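Local coordinates for protein beta-glycosidase (Bacteroides caccae, PDB 6T2R) that probably cleaves internal glycosidic bonds in mucin O-glycans, as an endo-acting glycoside hydrolase of family 16 from a human gut bacterium, at residues G141-R149 and Y190-F201; V160-I170 and Y211-Q221. All coordinates share one frame; numbering follows the deposited sequence.

Interaction 1: G141-R149 and Y190-F201; sequences GGEVDIMER and YGVDFWPDSLVF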
loop_
_atom_site.group_PDB
_atom_site.type_symbol
_atom_site.label_atom_id
_atom_site.label_comp_id
_atom_site.label_asym_id
_atom_site.label_seq_id
_atom_site.Cartn_x
_atom_site.Cartn_y
_atom_site.Cartn_z
ATOM N N GLY A 141 -12.470 0.917 -10.673
ATOM C CA GLY A 141 -12.276 -0.338 -9.920
ATOM C C GLY A 141 -11.924 -0.059 -8.491
ATOM O O GLY A 141 -11.985 -1.002 -7.644
ATOM N N GLY A 142 -11.509 1.175 -8.224
ATOM C CA GLY A 142 -11.151 1.599 -6.862
ATOM C C GLY A 142 -9.656 1.506 -6.584
ATOM O O GLY A 142 -8.931 0.747 -7.275
ATOM N N GLU A 143 -9.226 2.224 -5.558
ATOM C CA GLU A 143 -7.845 2.238 -5.026
ATOM C C GLU A 143 -7.948 2.465 -3.514
ATOM O O GLU A 143 -8.806 3.285 -3.078
ATOM C CB GLU A 143 -7.019 3.349 -5.682
ATOM C CG GLU A 143 -5.541 3.357 -5.263
ATOM C CD GLU A 143 -4.812 4.643 -5.623
ATOM O OE1 GLU A 143 -4.013 5.124 -4.828
ATOM O OE2 GLU A 143 -5.064 5.161 -6.708
ATOM N N VAL A 144 -7.140 1.735 -2.748
ATOM C CA VAL A 144 -7.087 1.833 -1.272
ATOM C C VAL A 144 -5.636 2.107 -0.882
ATOM O O VAL A 144 -4.783 1.247 -1.071
ATOM C CB VAL A 144 -7.627 0.554 -0.627
ATOM C CG1 VAL A 144 -7.527 0.604 0.894
ATOM C CG2 VAL A 144 -9.057 0.283 -1.063
ATOM N N ASP A 145 -5.390 3.288 -0.354
ATOM C CA ASP A 145 -4.055 3.714 0.127
ATOM C C ASP A 145 -3.995 3.406 1.620
ATOM O O ASP A 145 -4.601 4.137 2.403
ATOM C CB ASP A 145 -3.858 5.187 -0.243
ATOM C CG ASP A 145 -3.914 5.405 -1.748
ATOM O OD1 ASP A 145 -3.676 4.426 -2.486
ATOM O OD2 ASP A 145 -4.197 6.536 -2.167
ATOM N N ILE A 146 -3.318 2.339 2.006
ATOM C CA ILE A 146 -3.152 1.967 3.446
ATOM C C ILE A 146 -2.113 2.890 4.098
ATOM O O ILE A 146 -2.250 3.194 5.294
ATOM C CB ILE A 146 -2.782 0.483 3.557
ATOM C CG1 ILE A 146 -3.795 -0.383 2.799
ATOM C CG2 ILE A 146 -2.638 0.092 5.016
ATOM C CD1 ILE A 146 -3.453 -1.855 2.642
ATOM N N MET A 147 -1.119 3.375 3.341
ATOM C CA MET A 147 -0.103 4.324 3.874
ATOM C C MET A 147 0.514 5.141 2.733
ATOM O O MET A 147 0.922 4.557 1.721
ATOM C CB MET A 147 0.982 3.527 4.602
ATOM C CG MET A 147 1.941 4.337 5.442
ATOM S SD MET A 147 3.174 5.231 4.482
ATOM C CE MET A 147 4.123 3.860 3.806
ATOM N N GLU A 148 0.590 6.454 2.924
ATOM C CA GLU A 148 1.446 7.392 2.167
ATOM C C GLU A 148 2.127 8.312 3.175
ATOM O O GLU A 148 1.428 8.805 4.036
ATOM C CB GLU A 148 0.551 8.131 1.197
ATOM C CG GLU A 148 -0.195 7.152 0.318
ATOM C CD GLU A 148 -0.683 7.763 -0.950
ATOM O OE1 GLU A 148 -1.882 8.183 -0.952
ATOM O OE2 GLU A 148 0.128 7.841 -1.889
ATOM N N ARG A 149 3.453 8.407 3.150
ATOM C CA ARG A 149 4.219 9.325 4.035
ATOM C C ARG A 149 5.093 10.247 3.164
ATOM O O ARG A 149 6.052 9.786 2.502
ATOM C CB ARG A 149 4.997 8.538 5.091
ATOM C CG ARG A 149 5.265 9.336 6.363
ATOM C CD ARG A 149 6.204 10.525 6.186
ATOM N NE ARG A 149 7.523 9.980 5.968
ATOM C CZ ARG A 149 8.420 9.767 6.931
ATOM N NH1 ARG A 149 8.199 10.161 8.170
ATOM N NH2 ARG A 149 9.555 9.162 6.640
ATOM N N TYR A 190 0.371 -0.244 9.702
ATOM C CA TYR A 190 -0.645 0.347 8.797
ATOM C C TYR A 190 -1.647 -0.731 8.414
ATOM O O TYR A 190 -1.218 -1.815 7.959
ATOM C CB TYR A 190 0.063 1.022 7.618
ATOM C CG TYR A 190 1.118 2.008 8.072
ATOM C CD1 TYR A 190 0.763 3.276 8.489
ATOM C CD2 TYR A 190 2.455 1.644 8.171
ATOM C CE1 TYR A 190 1.709 4.176 8.941
ATOM C CE2 TYR A 190 3.421 2.527 8.621
ATOM C CZ TYR A 190 3.043 3.803 8.994
ATOM O OH TYR A 190 3.981 4.699 9.426
ATOM N N GLY A 191 -2.934 -0.449 8.622
ATOM C CA GLY A 191 -4.014 -1.428 8.411
ATOM C C GLY A 191 -5.280 -0.836 7.792
ATOM O O GLY A 191 -5.552 0.387 7.942
ATOM N N VAL A 192 -5.997 -1.665 7.039
ATOM C CA VAL A 192 -7.362 -1.387 6.537
ATOM C C VAL A 192 -8.170 -2.660 6.769
ATOM O O VAL A 192 -7.572 -3.764 6.600
ATOM C CB VAL A 192 -7.356 -0.944 5.064
ATOM C CG1 VAL A 192 -6.956 -2.081 4.093
ATOM C CG2 VAL A 192 -8.702 -0.313 4.683
ATOM N N ASP A 193 -9.427 -2.500 7.168
ATOM C CA ASP A 193 -10.424 -3.593 7.277
ATOM C C ASP A 193 -11.469 -3.394 6.179
ATOM O O ASP A 193 -12.007 -2.222 6.048
ATOM C CB ASP A 193 -11.095 -3.592 8.652
ATOM C CG ASP A 193 -10.146 -3.789 9.831
ATOM O OD1 ASP A 193 -8.965 -4.215 9.601
ATOM O OD2 ASP A 193 -10.591 -3.515 10.978
ATOM N N PHE A 194 -11.711 -4.451 5.390
ATOM C CA PHE A 194 -12.753 -4.500 4.334
ATOM C C PHE A 194 -14.023 -5.128 4.905
ATOM O O PHE A 194 -13.964 -6.285 5.370
ATOM C CB PHE A 194 -12.302 -5.333 3.143
ATOM C CG PHE A 194 -11.216 -4.715 2.293
ATOM C CD1 PHE A 194 -9.883 -4.762 2.689
ATOM C CD2 PHE A 194 -11.519 -4.125 1.079
ATOM C CE1 PHE A 194 -8.880 -4.227 1.902
ATOM C CE2 PHE A 194 -10.508 -3.609 0.284
ATOM C CZ PHE A 194 -9.196 -3.651 0.698
ATOM N N TRP A 195 -15.124 -4.374 4.894
ATOM C CA TRP A 195 -16.488 -4.879 5.194
ATOM C C TRP A 195 -17.408 -4.561 4.021
ATOM O O TRP A 195 -17.115 -3.661 3.219
ATOM C CB TRP A 195 -17.028 -4.286 6.496
ATOM C CG TRP A 195 -16.110 -4.423 7.679
ATOM C CD1 TRP A 195 -15.431 -3.422 8.314
ATOM C CD2 TRP A 195 -15.789 -5.633 8.392
ATOM N NE1 TRP A 195 -14.742 -3.914 9.386
ATOM C CE2 TRP A 195 -14.940 -5.271 9.457
ATOM C CE3 TRP A 195 -16.187 -6.957 8.272
ATOM C CZ2 TRP A 195 -14.458 -6.195 10.378
ATOM C CZ3 TRP A 195 -15.703 -7.875 9.180
ATOM C CH2 TRP A 195 -14.853 -7.497 10.215
ATOM N N PRO A 196 -18.563 -5.253 3.925
ATOM C CA PRO A 196 -19.529 -5.004 2.857
ATOM C C PRO A 196 -19.962 -3.540 2.751
ATOM O O PRO A 196 -20.173 -3.089 1.643
ATOM C CB PRO A 196 -20.724 -5.902 3.215
ATOM C CG PRO A 196 -20.053 -7.060 3.969
ATOM C CD PRO A 196 -18.996 -6.355 4.800
ATOM N N ASP A 197 -20.049 -2.828 3.877
ATOM C CA ASP A 197 -20.677 -1.485 3.927
ATOM C C ASP A 197 -19.648 -0.399 4.243
ATOM O O ASP A 197 -20.077 0.741 4.460
ATOM C CB ASP A 197 -21.745 -1.444 5.002
ATOM C CG ASP A 197 -21.155 -1.318 6.403
ATOM O OD1 ASP A 197 -20.191 -2.029 6.725
ATOM O OD2 ASP A 197 -21.682 -0.532 7.170
ATOM N N SER A 198 -18.360 -0.716 4.349
ATOM C CA SER A 198 -17.363 0.258 4.862
ATOM C C SER A 198 -15.945 -0.294 4.814
ATOM O O SER A 198 -15.753 -1.527 4.950
ATOM C CB SER A 198 -17.682 0.672 6.263
ATOM O OG SER A 198 -17.652 -0.481 7.102
ATOM N N LEU A 199 -14.986 0.623 4.702
ATOM C CA LEU A 199 -13.559 0.359 4.961
ATOM C C LEU A 199 -13.205 1.072 6.269
ATOM O O LEU A 199 -13.690 2.189 6.447
ATOM C CB LEU A 199 -12.690 0.867 3.809
ATOM C CG LEU A 199 -13.007 0.362 2.401
ATOM C CD1 LEU A 199 -11.918 0.838 1.425
ATOM C CD2 LEU A 199 -13.170 -1.156 2.347
ATOM N N VAL A 200 -12.391 0.455 7.130
ATOM C CA VAL A 200 -11.893 1.086 8.391
ATOM C C VAL A 200 -10.363 1.048 8.386
ATOM O O VAL A 200 -9.811 -0.067 8.297
ATOM C CB VAL A 200 -12.424 0.384 9.647
ATOM C CG1 VAL A 200 -11.977 1.130 10.891
ATOM C CG2 VAL A 200 -13.947 0.195 9.616
ATOM N N PHE A 201 -9.739 2.232 8.475
ATOM C CA PHE A 201 -8.269 2.447 8.438
ATOM C C PHE A 201 -7.732 2.580 9.856
ATOM O O PHE A 201 -8.352 3.268 10.661
ATOM C CB PHE A 201 -7.943 3.689 7.618
ATOM C CG PHE A 201 -8.211 3.520 6.142
ATOM C CD1 PHE A 201 -7.249 2.993 5.281
ATOM C CD2 PHE A 201 -9.428 3.888 5.608
ATOM C CE1 PHE A 201 -7.506 2.838 3.922
ATOM C CE2 PHE A 201 -9.681 3.743 4.250
ATOM C CZ PHE A 201 -8.725 3.237 3.407
#
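V144 meets the hairpin of 190-201 with both methyls. CG2 reaches CD1 of L199 tip to tip at 3.8 Å, while CG1, anti to the backbone N (chi1 177°), lies 3.8 Å from CE1 of F201 and approaches CG2 of V192. This V192 methyl rests over one face of the F201 ring, which F209 joins with its own ring nearly parallel. At D145 the side chain points away and the backbone takes over: O lies 3.5 Å from CE1 of F201. E143, D145 and E148 match the ExDxxE signature of family 16, consistent with the acids that form the catalytic centre in relatives. The chain turns a corner at I146, and I146 and M147 both face I126 in a classic beta bulge, within this signature, in one sheet of the family's beta-jelly roll. I146 splits its branches: CD1 packs 3.8 Å from CG1 of V192, the side chains crossing at about a right angle, and CG2 sits 3.6 Å from C of Y190. M147 swings CG away from its own N (chi1 -168°), setting it 3.4 Å from the Y190 ring centroid in a CH-pi contact; the bend at chi2 keeps SD above the same face, 4.8 Å from that centroid, a Met-aromatic contact.

Interaction 2: V160-I170 and Y211-Q221; sequences VHSHYTYTLGI and YPRIETEQEGQ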
loop_
_atom_site.group_PDB
_atom_site.type_symbol
_atom_site.label_atom_id
_atom_site.label_comp_id
_atom_site.label_asym_id
_atom_site.label_seq_id
_atom_site.Cartn_x
_atom_site.Cartn_y
_atom_site.Cartn_z
ATOM N N VAL A 160 -8.942 6.619 -0.065
ATOM C CA VAL A 160 -9.579 5.799 -1.135
ATOM C C VAL A 160 -9.717 6.718 -2.338
ATOM O O VAL A 160 -9.886 7.929 -2.149
ATOM C CB VAL A 160 -10.938 5.154 -0.759
ATOM C CG1 VAL A 160 -10.831 4.300 0.484
ATOM C CG2 VAL A 160 -12.062 6.165 -0.563
ATOM N N HIS A 161 -9.642 6.136 -3.519
ATOM C CA HIS A 161 -9.992 6.799 -4.801
ATOM C C HIS A 161 -10.958 5.896 -5.559
ATOM O O HIS A 161 -10.808 4.624 -5.472
ATOM C CB HIS A 161 -8.717 7.044 -5.608
ATOM C CG HIS A 161 -7.699 7.727 -4.800
ATOM N ND1 HIS A 161 -7.689 9.082 -4.676
ATOM C CD2 HIS A 161 -6.697 7.249 -4.035
ATOM C CE1 HIS A 161 -6.680 9.427 -3.896
ATOM N NE2 HIS A 161 -6.081 8.327 -3.476
ATOM N N SER A 162 -11.867 6.504 -6.306
ATOM C CA SER A 162 -12.882 5.783 -7.097
ATOM C C SER A 162 -13.365 6.649 -8.260
ATOM O O SER A 162 -13.029 7.804 -8.313
ATOM C CB SER A 162 -14.041 5.438 -6.201
ATOM O OG SER A 162 -14.719 6.614 -5.756
ATOM N N HIS A 163 -14.289 6.127 -9.055
ATOM C CA HIS A 163 -15.074 6.923 -10.038
ATOM C C HIS A 163 -15.733 8.093 -9.308
ATOM O O HIS A 163 -15.760 9.203 -9.824
ATOM C CB HIS A 163 -16.096 6.016 -10.701
ATOM C CG HIS A 163 -17.105 6.702 -11.536
ATOM N ND1 HIS A 163 -16.789 7.208 -12.764
ATOM C CD2 HIS A 163 -18.418 6.957 -11.317
ATOM C CE1 HIS A 163 -17.887 7.721 -13.285
ATOM N NE2 HIS A 163 -18.897 7.598 -12.416
ATOM N N TYR A 164 -16.232 7.838 -8.117
ATOM C CA TYR A 164 -17.042 8.802 -7.344
ATOM C C TYR A 164 -16.129 9.913 -6.829
ATOM O O TYR A 164 -16.496 11.060 -7.008
ATOM C CB TYR A 164 -17.778 8.029 -6.246
ATOM C CG TYR A 164 -18.704 8.821 -5.359
ATOM C CD1 TYR A 164 -18.237 9.367 -4.176
ATOM C CD2 TYR A 164 -20.060 8.931 -5.643
ATOM C CE1 TYR A 164 -19.084 10.023 -3.302
ATOM C CE2 TYR A 164 -20.919 9.602 -4.787
ATOM C CZ TYR A 164 -20.423 10.163 -3.618
ATOM O OH TYR A 164 -21.249 10.780 -2.728
ATOM N N THR A 165 -14.981 9.577 -6.225
ATOM C CA THR A 165 -14.088 10.570 -5.615
ATOM C C THR A 165 -13.359 11.338 -6.704
ATOM O O THR A 165 -13.174 12.535 -6.529
ATOM C CB THR A 165 -13.060 9.943 -4.674
ATOM O OG1 THR A 165 -12.141 9.172 -5.454
ATOM C CG2 THR A 165 -13.714 9.144 -3.566
ATOM N N TYR A 166 -12.877 10.649 -7.725
ATOM C CA TYR A 166 -11.949 11.215 -8.730
ATOM C C TYR A 166 -12.730 11.674 -9.974
ATOM O O TYR A 166 -12.733 12.856 -10.282
ATOM C CB TYR A 166 -10.853 10.207 -9.079
ATOM C CG TYR A 166 -9.812 10.739 -10.026
ATOM C CD1 TYR A 166 -8.715 11.463 -9.577
ATOM C CD2 TYR A 166 -9.918 10.495 -11.390
ATOM C CE1 TYR A 166 -7.757 11.933 -10.467
ATOM C CE2 TYR A 166 -8.978 10.967 -12.287
ATOM C CZ TYR A 166 -7.901 11.696 -11.821
ATOM O OH TYR A 166 -6.977 12.113 -12.722
ATOM N N THR A 167 -13.359 10.784 -10.723
ATOM C CA THR A 167 -14.056 11.185 -11.974
ATOM C C THR A 167 -15.235 12.143 -11.683
ATOM O O THR A 167 -15.338 13.163 -12.384
ATOM C CB THR A 167 -14.459 9.966 -12.803
ATOM O OG1 THR A 167 -13.333 9.094 -12.903
ATOM C CG2 THR A 167 -14.916 10.366 -14.184
ATOM N N LEU A 168 -16.095 11.871 -10.699
ATOM C CA LEU A 168 -17.232 12.776 -10.387
ATOM C C LEU A 168 -16.821 13.911 -9.445
ATOM O O LEU A 168 -17.615 14.848 -9.297
ATOM C CB LEU A 168 -18.351 11.967 -9.766
ATOM C CG LEU A 168 -18.835 10.803 -10.623
ATOM C CD1 LEU A 168 -20.021 10.106 -9.960
ATOM C CD2 LEU A 168 -19.211 11.301 -12.017
ATOM N N GLY A 169 -15.658 13.820 -8.799
ATOM C CA GLY A 169 -15.129 14.922 -7.977
ATOM C C GLY A 169 -15.722 14.956 -6.572
ATOM O O GLY A 169 -15.464 15.896 -5.864
ATOM N N ILE A 170 -16.415 13.919 -6.119
ATOM C CA ILE A 170 -17.066 13.973 -4.790
ATOM C C ILE A 170 -16.127 13.367 -3.731
ATOM O O ILE A 170 -16.299 12.181 -3.372
ATOM C CB ILE A 170 -18.452 13.315 -4.891
ATOM C CG1 ILE A 170 -19.267 13.886 -6.057
ATOM C CG2 ILE A 170 -19.188 13.506 -3.594
ATOM C CD1 ILE A 170 -20.317 12.947 -6.627
ATOM N N TYR A 211 -14.411 4.815 5.707
ATOM C CA TYR A 211 -15.020 5.183 4.415
ATOM C C TYR A 211 -16.284 4.356 4.258
ATOM O O TYR A 211 -16.187 3.145 4.092
ATOM C CB TYR A 211 -14.096 5.003 3.214
ATOM C CG TYR A 211 -14.657 5.707 2.008
ATOM C CD1 TYR A 211 -14.591 7.088 1.921
ATOM C CD2 TYR A 211 -15.344 5.017 1.027
ATOM C CE1 TYR A 211 -15.131 7.758 0.834
ATOM C CE2 TYR A 211 -15.911 5.669 -0.058
ATOM C CZ TYR A 211 -15.797 7.053 -0.161
ATOM O OH TYR A 211 -16.331 7.744 -1.221
ATOM N N PRO A 212 -17.471 4.996 4.340
ATOM C CA PRO A 212 -18.748 4.305 4.234
ATOM C C PRO A 212 -19.237 4.108 2.793
ATOM O O PRO A 212 -18.999 4.959 1.960
ATOM C CB PRO A 212 -19.689 5.238 5.005
ATOM C CG PRO A 212 -19.160 6.622 4.689
ATOM C CD PRO A 212 -17.651 6.448 4.600
ATOM N N ARG A 213 -19.937 2.982 2.574
ATOM C CA ARG A 213 -20.872 2.778 1.453
ATOM C C ARG A 213 -22.162 3.528 1.773
ATOM O O ARG A 213 -22.904 3.092 2.711
ATOM C CB ARG A 213 -21.159 1.296 1.214
ATOM C CG ARG A 213 -21.992 1.047 -0.043
ATOM C CD ARG A 213 -22.537 -0.362 -0.190
ATOM N NE ARG A 213 -21.538 -1.429 -0.289
ATOM C CZ ARG A 213 -20.937 -1.911 -1.418
ATOM N NH1 ARG A 213 -21.187 -1.406 -2.627
ATOM N NH2 ARG A 213 -20.046 -2.906 -1.319
ATOM N N ILE A 214 -22.458 4.574 1.001
ATOM C CA ILE A 214 -23.648 5.433 1.235
ATOM C C ILE A 214 -24.718 5.142 0.171
ATOM O O ILE A 214 -24.411 4.674 -0.924
ATOM C CB ILE A 214 -23.257 6.923 1.317
ATOM C CG1 ILE A 214 -22.673 7.468 0.011
ATOM C CG2 ILE A 214 -22.313 7.131 2.485
ATOM C CD1 ILE A 214 -22.772 8.978 -0.149
ATOM N N GLU A 215 -25.969 5.356 0.513
ATOM C CA GLU A 215 -27.020 5.465 -0.521
ATOM C C GLU A 215 -26.739 6.758 -1.301
ATOM O O GLU A 215 -26.491 7.803 -0.680
ATOM C CB GLU A 215 -28.388 5.409 0.137
ATOM C CG GLU A 215 -28.726 6.709 0.827
ATOM C CD GLU A 215 -29.795 6.534 1.882
ATOM O OE1 GLU A 215 -29.997 7.478 2.653
ATOM O OE2 GLU A 215 -30.412 5.438 1.920
ATOM N N THR A 216 -26.645 6.645 -2.614
ATOM C CA THR A 216 -26.282 7.736 -3.525
ATOM C C THR A 216 -26.947 7.467 -4.866
ATOM O O THR A 216 -26.988 6.305 -5.284
ATOM C CB THR A 216 -24.770 7.862 -3.695
ATOM O OG1 THR A 216 -24.544 8.985 -4.545
ATOM C CG2 THR A 216 -24.137 6.628 -4.287
ATOM N N GLU A 217 -27.488 8.534 -5.449
ATOM C CA GLU A 217 -28.031 8.636 -6.827
ATOM C C GLU A 217 -26.973 8.102 -7.817
ATOM O O GLU A 217 -27.381 7.480 -8.802
ATOM C CB GLU A 217 -28.514 10.084 -7.051
ATOM C CG GLU A 217 -27.505 11.187 -6.673
ATOM C CD GLU A 217 -27.347 11.663 -5.221
ATOM O OE1 GLU A 217 -28.023 11.134 -4.317
ATOM O OE2 GLU A 217 -26.503 12.554 -4.981
ATOM N N GLN A 218 -25.662 8.260 -7.564
ATOM C CA GLN A 218 -24.637 7.889 -8.575
ATOM C C GLN A 218 -24.075 6.505 -8.298
ATOM O O GLN A 218 -24.542 5.825 -7.380
ATOM C CB GLN A 218 -23.505 8.906 -8.643
ATOM C CG GLN A 218 -23.958 10.215 -9.265
ATOM C CD GLN A 218 -24.289 11.138 -8.133
ATOM O OE1 GLN A 218 -23.916 10.884 -6.991
ATOM N NE2 GLN A 218 -24.985 12.208 -8.445
ATOM N N GLU A 219 -23.102 6.124 -9.117
ATOM C CA GLU A 219 -22.468 4.795 -9.123
ATOM C C GLU A 219 -20.978 4.903 -8.792
ATOM O O GLU A 219 -20.412 6.016 -8.840
ATOM C CB GLU A 219 -22.545 4.220 -10.528
ATOM C CG GLU A 219 -23.766 4.669 -11.286
ATOM C CD GLU A 219 -23.773 4.083 -12.681
ATOM O OE1 GLU A 219 -24.363 3.017 -12.852
ATOM O OE2 GLU A 219 -23.146 4.687 -13.560
ATOM N N GLY A 220 -20.355 3.750 -8.601
ATOM C CA GLY A 220 -18.915 3.636 -8.329
ATOM C C GLY A 220 -18.517 4.171 -6.960
ATOM O O GLY A 220 -17.316 4.352 -6.739
ATOM N N GLN A 221 -19.454 4.383 -6.038
ATOM C CA GLN A 221 -19.089 5.009 -4.742
ATOM C C GLN A 221 -18.382 3.975 -3.849
ATOM O O GLN A 221 -17.652 4.416 -2.962
ATOM C CB GLN A 221 -20.303 5.676 -4.077
ATOM C CG GLN A 221 -19.911 6.487 -2.860
ATOM C CD GLN A 221 -19.870 5.629 -1.604
ATOM O OE1 GLN A 221 -20.565 4.613 -1.514
ATOM N NE2 GLN A 221 -19.055 6.030 -0.634
HETATM O O HOH W 1 -15.865 6.199 -3.411
HETATM O O HOH W 2 -15.453 3.542 -8.495
HETATM O O HOH W 3 -16.193 10.267 -1.186
#
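Y211 offers one ring face to V160, whose CG2 stands 3.5 Å from the ring centroid in a CH-pi contact. Its OH is a polar junction: one water donates to it and links it to OG of S162 and O of Q221, and a second water accepts from it and donates to O of I170. Further along, I214 brings CD1 to 3.5 Å from OH of Y164, a hydroxyl hydrogen-bonded to O of N173. T216 places OG1 at the edge of the Y164 ring, and Q218 lays its CB 3.9 Å from CD1 of L168. E219 meets H163 through its backbone, with O in the plane of the imidazole and 3.3 Å from CD2. G220, at positive phi, brings its backbone close against H163; its O is joined by a water to N of H163. Y164 extends its ring away from its own N (chi1 -178°), between I170 over one face and Q221 CG over the other, 3.4 Å from the centroid. The Q221 amide stands nearly upright to that ring (82°), held by NE2 donating to O of P212 at 2.8 Å and OE1 accepting from N of I214. S162 and T165 form a capping box at the start of the weakly bonded helical turn 163-167, and this capped turn packs on the loop after strand 206-212, joining connections at the ends of two jelly-roll strands, 155-161 and 206-212.

In the fold
Interaction 1 is a wholly buried contact, its centre about 9 Å from that of the chain, against about 20 Å for interaction 2, which is partly open at the surface. They sit on neighbouring strands: backbone pairing of E143 with H161 ties 143-145 to 155-161, which leads into 160-170, and that of L199 with Y211 ties 198-203 to 206-212, which leads into 211-221. V160 touches L199 and F201, so the apolar layer of interaction 1 continues into the start of interaction 2. Neither has a direct hydrogen bond between its segments, but interaction 1 relies on aliphatic and aromatic packing, while interaction 2 adds bridging waters and a network of side-chain hydrogen bonds within its loop, where a capped helical turn meets it.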